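Alanine racemase, biosynthetic (Pseudomonas aeruginosa PAO1, PDB 6A2F) is a pyridoxal-phosphate-dependent enzyme of the alanine racemase family, a dimer whose subunits join a TIM-barrel domain to a C-terminal beta domain. Local coordinates at residues Glu44-Leu49 / Asp54-Ala59; Ser346-Thr349 / Pro353-Tyr356. All coordinates share one frame; numbering follows the deposited sequence.

Overall arrangement
Contact 1 (44-49 with 54-59) and contact 2 (346-349 with 353-356) lie in the N-terminal and C-terminal domains of the alanine racemase family, their centres about 17 Å apart. Contact 1 is core: every touching residue is buried, and an aromatic ring meets aliphatic side chains. It joins helix 42-48 to strand 55-58 in the barrel domain. Contact 2 is only partly buried and is polar, with a guanidinium reaching from strand 354-356 to backbone carbonyls of the loop after helix 341-346. The two also touch, since Glu44 OE1 lies 3.1 Å from Tyr356 OH, a probable hydrogen bond. This would link helix 42-48 to strand 354-356.

Contact 1 (Glu44-Leu49 / Asp54-Ala59); sequences EVVTAL and DGFAVA
Phe56 meets Val46 and Leu49 at the C-terminal end of helix 42-48. Along 54-59, Asp54 comes first. Its OD2 takes Lys21 NZ in a salt bridge and the backbone N of Ala29. Gly55 follows, nearly fully extended.

Phe56 carries the whole contact from the strand side. Its CG is anti to the carbonyl carbon (chi1 -63°), and the ring projects from the sheet toward the helix. Val46 lies over one face of this ring. Its CG1 is 4.2 Å from the centroid of the Phe56 ring and 27° off the normal, a CH-pi contact. The same Val46 CG1 is 3.8 Å from Phe56 CZ, its nearest ring atom, and 4.0 Å from Phe56 CE1. It therefore sits over the outer end of the ring. The other methyl, Val46 CG2, is 4.0 Å from Phe56 CE1 and slightly farther from CD1, so both branches of the valine touch the ring. Phe56 CE1 is approached by both methyls. The backbone O of Leu49 comes to the Phe56 ring obliquely, 3.3 Å from CZ. Leu49 CB adds an apolar contact 4.1 Å from Phe56 CE1. Phe56 also touches Val67 of helix 61-70 and Ala31 of strand 28-32.

Ala57 and Val58 carry the strand onward. Ala59 ends the segment and packs on Asp303 of the second subunit, a residue of a D-lysine pocket.

Strands 28-32 and 55-58 are parallel neighbours, with helix 42-48 between them in sequence. This is a beta-alpha-beta crossover, the repeating motif of the TIM barrel, and Phe56 is the side chain by which strand 55-58 meets helix 42-48 in this contact.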
ATOM      1  N   GLU A  44      -6.016  12.046 -14.171  1.00 14.24           N
ATOM      2  CA  GLU A  44      -4.980  12.686 -14.986  1.00 13.67           C
ATOM      3  C   GLU A  44      -4.498  11.812 -16.153  1.00 13.26           C
ATOM      4  O   GLU A  44      -4.245  12.319 -17.252  1.00 13.46           O
ATOM      5  CB  GLU A  44      -3.799  13.133 -14.119  1.00 13.84           C
ATOM      6  CG  GLU A  44      -4.100  14.306 -13.191  1.00 14.03           C
ATOM      7  CD  GLU A  44      -4.716  13.899 -11.851  1.00 14.34           C
ATOM      8  OE1 GLU A  44      -4.857  12.681 -11.562  1.00 14.25           O
ATOM      9  OE2 GLU A  44      -5.062  14.816 -11.070  1.00 14.65           O
ATOM     10  N   VAL A  45      -4.382  10.507 -15.920  1.00 12.49           N
ATOM     11  CA  VAL A  45      -3.968   9.573 -16.970  1.00 12.00           C
ATOM     12  C   VAL A  45      -4.996   9.479 -18.110  1.00 11.75           C
ATOM     13  O   VAL A  45      -4.626   9.528 -19.291  1.00 11.55           O
ATOM     14  CB  VAL A  45      -3.630   8.181 -16.392  1.00 11.95           C
ATOM     15  CG1 VAL A  45      -3.430   7.156 -17.501  1.00 11.84           C
ATOM     16  CG2 VAL A  45      -2.387   8.265 -15.512  1.00 11.88           C
ATOM     17  N   VAL A  46      -6.275   9.360 -17.753  1.00 11.42           N
ATOM     18  CA  VAL A  46      -7.367   9.332 -18.731  1.00 11.28           C
ATOM     19  C   VAL A  46      -7.450  10.652 -19.510  1.00 11.29           C
ATOM     20  O   VAL A  46      -7.677  10.646 -20.718  1.00 11.33           O
ATOM     21  CB  VAL A  46      -8.727   8.991 -18.073  1.00 11.23           C
ATOM     22  CG1 VAL A  46      -9.880   9.179 -19.045  1.00 11.23           C
ATOM     23  CG2 VAL A  46      -8.724   7.560 -17.554  1.00 11.24           C
ATOM     24  N   THR A  47      -7.243  11.774 -18.820  1.00 11.29           N
ATOM     25  CA  THR A  47      -7.219  13.097 -19.457  1.00 11.23           C
ATOM     26  C   THR A  47      -6.088  13.209 -20.491  1.00 11.35           C
ATOM     27  O   THR A  47      -6.290  13.743 -21.580  1.00 11.42           O
ATOM     28  CB  THR A  47      -7.118  14.222 -18.401  1.00 11.10           C
ATOM     29  OG1 THR A  47      -8.249  14.147 -17.528  1.00 11.01           O
ATOM     30  CG2 THR A  47      -7.074  15.609 -19.048  1.00 10.89           C
ATOM     31  N   ALA A  48      -4.911  12.690 -20.148  1.00 11.43           N
ATOM     32  CA  ALA A  48      -3.783  12.671 -21.068  1.00 11.48           C
ATOM     33  C   ALA A  48      -4.034  11.749 -22.270  1.00 11.72           C
ATOM     34  O   ALA A  48      -3.613  12.062 -23.387  1.00 11.88           O
ATOM     35  CB  ALA A  48      -2.515  12.268 -20.335  1.00 11.46           C
ATOM     36  N   LEU A  49      -4.726  10.628 -22.036  1.00 11.78           N
ATOM     37  CA  LEU A  49      -5.058   9.654 -23.087  1.00 11.80           C
ATOM     38  C   LEU A  49      -6.508   9.788 -23.585  1.00 12.05           C
ATOM     39  O   LEU A  49      -7.070   8.848 -24.165  1.00 12.07           O
ATOM     40  CB  LEU A  49      -4.799   8.219 -22.598  1.00 11.59           C
ATOM     41  CG  LEU A  49      -3.373   7.792 -22.215  1.00 11.54           C
ATOM     42  CD1 LEU A  49      -3.397   6.459 -21.479  1.00 11.25           C
ATOM     43  CD2 LEU A  49      -2.437   7.730 -23.421  1.00 11.39           C
ATOM     44  N   ASP A  54      -7.796   4.251 -27.821  1.00 11.35           N
ATOM     45  CA  ASP A  54      -8.902   3.650 -28.557  1.00 11.24           C
ATOM     46  C   ASP A  54     -10.033   3.285 -27.605  1.00 10.96           C
ATOM     47  O   ASP A  54     -11.189   3.238 -27.998  1.00 10.95           O
ATOM     48  CB  ASP A  54      -8.431   2.410 -29.321  1.00 11.45           C
ATOM     49  CG  ASP A  54      -7.244   2.695 -30.226  1.00 11.60           C
ATOM     50  OD1 ASP A  54      -7.188   3.797 -30.817  1.00 11.80           O
ATOM     51  OD2 ASP A  54      -6.365   1.814 -30.346  1.00 11.77           O
ATOM     52  N   GLY A  55      -9.681   3.037 -26.349  1.00 10.73           N
ATOM     53  CA  GLY A  55     -10.653   2.745 -25.307  1.00 10.46           C
ATOM     54  C   GLY A  55      -9.967   2.573 -23.971  1.00 10.23           C
ATOM     55  O   GLY A  55      -8.743   2.631 -23.887  1.00 10.21           O
ATOM     56  N   PHE A  56     -10.754   2.351 -22.925  1.00 10.12           N
ATOM     57  CA  PHE A  56     -10.214   2.196 -21.576  1.00 10.03           C
ATOM     58  C   PHE A  56     -10.687   0.907 -20.928  1.00 10.00           C
ATOM     59  O   PHE A  56     -11.817   0.475 -21.148  1.00 10.04           O
ATOM     60  CB  PHE A  56     -10.607   3.390 -20.702  1.00  9.92           C
ATOM     61  CG  PHE A  56     -10.045   4.697 -21.177  1.00  9.82           C
ATOM     62  CD1 PHE A  56      -8.740   5.060 -20.869  1.00  9.81           C
ATOM     63  CD2 PHE A  56     -10.819   5.565 -21.935  1.00  9.83           C
ATOM     64  CE1 PHE A  56      -8.216   6.264 -21.308  1.00  9.80           C
ATOM     65  CE2 PHE A  56     -10.303   6.774 -22.379  1.00  9.80           C
ATOM     66  CZ  PHE A  56      -9.001   7.124 -22.064  1.00  9.80           C
ATOM     67  N   ALA A  57      -9.814   0.299 -20.131  1.00  9.98           N
ATOM     68  CA  ALA A  57     -10.171  -0.888 -19.358  1.00  9.97           C
ATOM     69  C   ALA A  57      -9.940  -0.651 -17.862  1.00  9.97           C
ATOM     70  O   ALA A  57      -8.890  -0.135 -17.453  1.00  9.80           O
ATOM     71  CB  ALA A  57      -9.387  -2.098 -19.842  1.00  9.94           C
ATOM     72  N   VAL A  58     -10.936  -1.022 -17.058  1.00  9.99           N
ATOM     73  CA  VAL A  58     -10.882  -0.881 -15.597  1.00  9.96           C
ATOM     74  C   VAL A  58     -11.309  -2.176 -14.894  1.00  9.99           C
ATOM     75  O   VAL A  58     -11.777  -3.114 -15.540  1.00  9.76           O
ATOM     76  CB  VAL A  58     -11.741   0.305 -15.102  1.00  9.99           C
ATOM     77  CG1 VAL A  58     -11.143   1.639 -15.544  1.00  9.93           C
ATOM     78  CG2 VAL A  58     -13.189   0.161 -15.565  1.00  9.98           C
ATOM     79  N   ALA A  59     -11.157  -2.210 -13.569  1.00 10.15           N
ATOM     80  CA  ALA A  59     -11.430  -3.410 -12.767  1.00 10.32           C
ATOM     81  C   ALA A  59     -12.847  -3.497 -12.152  1.00 10.46           C
ATOM     82  O   ALA A  59     -13.282  -4.580 -11.731  1.00 10.45           O
ATOM     83  CB  ALA A  59     -10.375  -3.548 -11.678  1.00 10.31           C
TER

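Contact 2 (Ser346-Thr349 / Pro353-Tyr356); sequences SKVT and PRRY
Arg354 reaches Val348 and Thr349 through a bent side chain. Its chi1 of -47° sets CG anti to the carbonyl carbon, and chi2 of -62° folds the chain. The CB itself does not point at the loop, but the guanidinium does arrive there. On the other side, Val348 has CG1 anti to its backbone N, and this branch lies over one face of the guanidinium. Val348 CG1 is 3.6 Å from Arg354 NH1 and sits near the rim of the group.

Two hydrogen bonds cross the contact, one from each terminal nitrogen. Arg354 NH2 gives the shorter, 2.8 Å to Val348 O, with an N-H...O angle of 150°. This oxygen is tilted from the guanidinium plane. Arg354 NH1 binds Thr349 O at 3.1 Å, and here the acceptor lies close to that plane, at the edge of the group. In both bonds the donor stands above the carbonyl plane.

NH1 is also bound to Val352 O, in the loop between the segments, and NH2 to Gly39 O. Thr349 turns its hydroxyl elsewhere, to Ala274 O.

The guanidinium ties the loop after helix 341-346 to strand 354-356, which runs parallel to strand 4-8. The Arg354 side chain touches Ala6 there. NH1 and NH2 each hold two carbonyl oxygens, which should fix the rotation of the group. The carbonyl dipoles probably stabilise the positive charge, with no carboxylate among the partners named.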
ATOM      1  N   SER A 346       1.369   0.798  -7.753  1.00 10.63           N
ATOM      2  CA  SER A 346      -0.060   0.866  -7.444  1.00 10.63           C
ATOM      3  C   SER A 346      -0.374   1.042  -5.958  1.00 10.67           C
ATOM      4  O   SER A 346      -1.524   1.293  -5.598  1.00 10.69           O
ATOM      5  CB  SER A 346      -0.804  -0.342  -8.015  1.00 10.50           C
ATOM      6  OG  SER A 346      -0.490  -1.506  -7.290  1.00 10.50           O
ATOM      7  N   LYS A 347       0.642   0.926  -5.103  1.00 10.76           N
ATOM      8  CA  LYS A 347       0.439   1.066  -3.657  1.00 10.90           C
ATOM      9  C   LYS A 347       0.956   2.367  -3.040  1.00 10.97           C
ATOM     10  O   LYS A 347       0.938   2.529  -1.813  1.00 11.00           O
ATOM     11  CB  LYS A 347       0.981  -0.141  -2.897  1.00 10.88           C
ATOM     12  CG  LYS A 347      -0.010  -1.279  -2.844  1.00 11.08           C
ATOM     13  CD  LYS A 347       0.158  -2.092  -1.575  1.00 11.32           C
ATOM     14  CE  LYS A 347       0.841  -3.413  -1.854  1.00 11.25           C
ATOM     15  NZ  LYS A 347       0.577  -4.379  -0.753  1.00 11.41           N
ATOM     16  N   VAL A 348       1.411   3.286  -3.885  1.00 10.89           N
ATOM     17  CA  VAL A 348       1.731   4.634  -3.428  1.00 11.05           C
ATOM     18  C   VAL A 348       0.436   5.261  -2.883  1.00 11.25           C
ATOM     19  O   VAL A 348      -0.536   5.458  -3.619  1.00 11.32           O
ATOM     20  CB  VAL A 348       2.370   5.477  -4.555  1.00 10.91           C
ATOM     21  CG1 VAL A 348       2.629   6.897  -4.086  1.00 10.79           C
ATOM     22  CG2 VAL A 348       3.660   4.827  -5.036  1.00 10.70           C
ATOM     23  N   THR A 349       0.428   5.545  -1.584  1.00 11.54           N
ATOM     24  CA  THR A 349      -0.813   5.872  -0.859  1.00 11.76           C
ATOM     25  C   THR A 349      -1.297   7.306  -1.062  1.00 11.96           C
ATOM     26  O   THR A 349      -0.552   8.161  -1.541  1.00 11.87           O
ATOM     27  CB  THR A 349      -0.667   5.610   0.653  1.00 11.65           C
ATOM     28  OG1 THR A 349       0.466   6.333   1.151  1.00 11.61           O
ATOM     29  CG2 THR A 349      -0.488   4.119   0.930  1.00 11.53           C
ATOM     30  N   PRO A 353       1.425  13.192  -2.197  1.00 15.85           N
ATOM     31  CA  PRO A 353       0.851  14.053  -3.233  1.00 16.25           C
ATOM     32  C   PRO A 353       1.384  13.714  -4.616  1.00 16.74           C
ATOM     33  O   PRO A 353       2.537  13.308  -4.759  1.00 16.93           O
ATOM     34  CB  PRO A 353       1.289  15.465  -2.817  1.00 15.99           C
ATOM     35  CG  PRO A 353       2.412  15.276  -1.863  1.00 16.07           C
ATOM     36  CD  PRO A 353       2.162  13.965  -1.181  1.00 16.02           C
ATOM     37  N   ARG A 354       0.532  13.866  -5.621  1.00 17.45           N
ATOM     38  CA  ARG A 354       0.932  13.666  -7.000  1.00 18.60           C
ATOM     39  C   ARG A 354       1.121  15.030  -7.662  1.00 20.07           C
ATOM     40  O   ARG A 354       0.250  15.895  -7.552  1.00 20.19           O
ATOM     41  CB  ARG A 354      -0.123  12.837  -7.754  1.00 18.19           C
ATOM     42  CG  ARG A 354      -0.621  11.575  -7.044  1.00 17.87           C
ATOM     43  CD  ARG A 354       0.499  10.570  -6.809  1.00 17.52           C
ATOM     44  NE  ARG A 354       0.043   9.182  -6.766  1.00 17.15           N
ATOM     45  CZ  ARG A 354      -0.286   8.517  -5.659  1.00 17.13           C
ATOM     46  NH1 ARG A 354      -0.230   9.103  -4.470  1.00 17.10           N
ATOM     47  NH2 ARG A 354      -0.673   7.252  -5.744  1.00 16.79           N
ATOM     48  N   ARG A 355       2.268  15.230  -8.312  1.00 22.07           N
ATOM     49  CA  ARG A 355       2.494  16.405  -9.168  1.00 24.07           C
ATOM     50  C   ARG A 355       2.591  15.940 -10.613  1.00 24.57           C
ATOM     51  O   ARG A 355       3.160  14.881 -10.891  1.00 24.31           O
ATOM     52  CB  ARG A 355       3.780  17.166  -8.800  1.00 25.74           C
ATOM     53  CG  ARG A 355       3.859  17.809  -7.416  1.00 27.85           C
ATOM     54  CD  ARG A 355       2.788  18.856  -7.135  1.00 29.85           C
ATOM     55  NE  ARG A 355       1.657  18.277  -6.406  1.00 31.81           N
ATOM     56  CZ  ARG A 355       0.865  18.943  -5.566  1.00 32.97           C
ATOM     57  NH1 ARG A 355      -0.133  18.309  -4.957  1.00 32.48           N
ATOM     58  NH2 ARG A 355       1.064  20.238  -5.327  1.00 33.66           N
ATOM     59  N   TYR A 356       2.054  16.736 -11.532  1.00 25.15           N
ATOM     60  CA  TYR A 356       2.024  16.350 -12.941  1.00 26.65           C
ATOM     61  C   TYR A 356       2.859  17.283 -13.798  1.00 29.53           C
ATOM     62  O   TYR A 356       2.715  18.502 -13.733  1.00 30.05           O
ATOM     63  CB  TYR A 356       0.577  16.203 -13.428  1.00 24.54           C
ATOM     64  CG  TYR A 356      -0.135  15.089 -12.689  1.00 23.20           C
ATOM     65  CD1 TYR A 356      -0.074  13.774 -13.146  1.00 22.69           C
ATOM     66  CD2 TYR A 356      -0.823  15.343 -11.500  1.00 22.53           C
ATOM     67  CE1 TYR A 356      -0.699  12.745 -12.456  1.00 22.33           C
ATOM     68  CE2 TYR A 356      -1.448  14.322 -10.800  1.00 22.09           C
ATOM     69  CZ  TYR A 356      -1.384  13.023 -11.280  1.00 22.28           C
ATOM     70  OH  TYR A 356      -2.007  12.001 -10.590  1.00 21.83           O
TER